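GH127 beta-L-arabinofuranoside (Geobacillus stearothermophilus, PDB 4QK0) probably hydrolyses beta-L-arabinofuranosides, releasing L-arabinose as a glycoside hydrolase of family 127. Local coordinates at residues A[194-199]-A[213-218]. Numbering follows the deposited sequence.
Sequences IELALL and LSQYFI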
# COMPACT_ATOMS: atom_id res chain seq x y z
N ILE A 194 -25.95 -18.33 5.53
CA ILE A 194 -27.22 -19.08 5.69
C ILE A 194 -27.20 -20.34 4.82
O ILE A 194 -27.69 -21.40 5.24
CB ILE A 194 -28.45 -18.21 5.38
CG1 ILE A 194 -29.76 -18.90 5.78
CG2 ILE A 194 -28.54 -17.85 3.92
CD1 ILE A 194 -29.88 -19.18 7.24
N GLU A 195 -26.51 -20.26 3.68
CA GLU A 195 -26.49 -21.37 2.75
C GLU A 195 -25.75 -22.58 3.33
O GLU A 195 -26.31 -23.70 3.36
CB GLU A 195 -25.92 -20.95 1.42
CG GLU A 195 -26.60 -19.74 0.85
CD GLU A 195 -25.95 -18.39 1.25
OE1 GLU A 195 -25.11 -18.38 2.19
OE2 GLU A 195 -26.26 -17.37 0.57
N LEU A 196 -24.56 -22.38 3.89
CA LEU A 196 -23.88 -23.52 4.52
C LEU A 196 -24.57 -24.00 5.82
O LEU A 196 -24.53 -25.17 6.17
CB LEU A 196 -22.39 -23.22 4.74
CG LEU A 196 -21.98 -22.16 5.79
CD1 LEU A 196 -21.88 -22.77 7.16
CD2 LEU A 196 -20.64 -21.51 5.47
N ALA A 197 -25.19 -23.07 6.54
CA ALA A 197 -25.85 -23.41 7.76
C ALA A 197 -27.06 -24.31 7.50
O ALA A 197 -27.27 -25.30 8.16
CB ALA A 197 -26.30 -22.14 8.48
N LEU A 198 -27.85 -23.94 6.52
CA LEU A 198 -28.98 -24.76 6.08
C LEU A 198 -28.60 -26.17 5.68
O LEU A 198 -29.33 -27.09 5.98
CB LEU A 198 -29.74 -24.08 4.93
CG LEU A 198 -30.57 -22.89 5.36
CD1 LEU A 198 -31.13 -22.12 4.17
CD2 LEU A 198 -31.71 -23.32 6.28
N LEU A 199 -27.44 -26.37 5.08
CA LEU A 199 -26.99 -27.75 4.81
C LEU A 199 -26.81 -28.52 6.09
O LEU A 199 -27.09 -29.69 6.15
CB LEU A 199 -25.66 -27.81 4.05
CG LEU A 199 -25.59 -27.14 2.69
CD1 LEU A 199 -24.25 -27.42 2.01
CD2 LEU A 199 -26.72 -27.66 1.82
N LEU A 213 -33.86 -24.76 0.15
CA LEU A 213 -33.75 -23.35 0.44
C LEU A 213 -32.26 -22.90 0.25
O LEU A 213 -32.00 -21.91 -0.40
CB LEU A 213 -34.25 -23.12 1.88
CG LEU A 213 -34.27 -21.67 2.32
CD1 LEU A 213 -35.15 -20.89 1.38
CD2 LEU A 213 -34.75 -21.54 3.74
N SER A 214 -31.33 -23.67 0.77
CA SER A 214 -29.90 -23.46 0.52
C SER A 214 -29.62 -23.35 -0.96
O SER A 214 -29.06 -22.36 -1.44
CB SER A 214 -29.07 -24.59 1.12
OG SER A 214 -27.66 -24.39 0.94
N GLN A 215 -30.11 -24.33 -1.73
CA GLN A 215 -29.98 -24.29 -3.20
C GLN A 215 -30.59 -23.06 -3.82
O GLN A 215 -30.02 -22.46 -4.76
CB GLN A 215 -30.61 -25.54 -3.85
CG GLN A 215 -30.26 -25.69 -5.34
CD GLN A 215 -28.80 -26.13 -5.52
OE1 GLN A 215 -28.41 -27.17 -5.01
NE2 GLN A 215 -27.99 -25.32 -6.24
N TYR A 216 -31.77 -22.66 -3.33
CA TYR A 216 -32.41 -21.48 -3.85
C TYR A 216 -31.49 -20.24 -3.66
O TYR A 216 -31.33 -19.43 -4.55
CB TYR A 216 -33.81 -21.19 -3.20
CG TYR A 216 -34.09 -19.72 -3.30
CD1 TYR A 216 -34.48 -19.15 -4.49
CD2 TYR A 216 -33.81 -18.87 -2.23
CE1 TYR A 216 -34.67 -17.77 -4.58
CE2 TYR A 216 -34.00 -17.51 -2.31
CZ TYR A 216 -34.39 -16.97 -3.47
OH TYR A 216 -34.53 -15.59 -3.53
N PHE A 217 -30.95 -20.07 -2.46
CA PHE A 217 -30.15 -18.85 -2.17
C PHE A 217 -28.89 -18.75 -3.08
O PHE A 217 -28.57 -17.72 -3.60
CB PHE A 217 -29.72 -18.86 -0.70
CG PHE A 217 -30.78 -18.36 0.27
CD1 PHE A 217 -31.37 -17.14 0.11
CD2 PHE A 217 -31.16 -19.12 1.34
CE1 PHE A 217 -32.31 -16.66 1.02
CE2 PHE A 217 -32.07 -18.65 2.26
CZ PHE A 217 -32.66 -17.42 2.10
N ILE A 218 -28.25 -19.89 -3.26
CA ILE A 218 -27.11 -20.00 -4.16
C ILE A 218 -27.49 -19.78 -5.63
O ILE A 218 -26.79 -19.03 -6.32
CB ILE A 218 -26.42 -21.37 -3.95
CG1 ILE A 218 -25.76 -21.44 -2.57
CG2 ILE A 218 -25.41 -21.66 -5.04
CD1 ILE A 218 -24.67 -20.41 -2.32
O HOH W 1 -26.60 -16.50 -1.87
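Leu-213 starts the contact by taking the CD1 methyl of Leu-198 against its branch point, with Leu-213 CG 3.7 Å from Leu-198 CD1 and the CD2 methyl just as near. The next residue, Ser-214, forms with Glu-195 the nearest CA pair of the two segments, 4.6 Å between their CA atoms. With OG anti to the backbone N (chi1 -178°), the hydroxyl reaches across and donates to a main-chain carbonyl, Ser-214 OG to Glu-195 O at 2.9 Å. It comes in from above the carbonyl plane, at a C=O...donor angle of 114°. Within its own helix that oxygen takes a weak bond from Leu-199 N, and the serine adds a second grip on it. Leu-198 CB presses on the serine CB, and Leu-199 CD2 covers the hydroxyl. Replacing Ser-214 with an alanine takes away OG, and the Glu-195 carbonyl would probably lose its cross-helix donor and keep the weak helical bond, with a gap opened beside Leu-199 CD2. Further on, Phe-217 offers a ring face to Ile-194, whose CG2 lies over it, 4.2 Å from the ring centroid, as a CH-pi contact; Leu-198 CD1 meets the ring edge. The bent chain of Glu-195 lays its CG 3.6 Å from Phe-217 CB, and a water donates to both Glu-195 OE2 and Phe-217 O; the other carboxylate oxygen, OE1, accepts from the backbone Glu-193 N. Ile-218 closes the row, its CD1 methyl against the aliphatic part of Glu-195. Leu-141 and Ile-174, from helices 140-158 and 162-177, also pack on Phe-217. The result is a buried antiparallel helical hairpin, helices 194-205 and 208-220 joined by a short turn, consistent with the (alpha/alpha)6 barrel of six-hairpin glycosidases, to which GH127 catalytic domains belong.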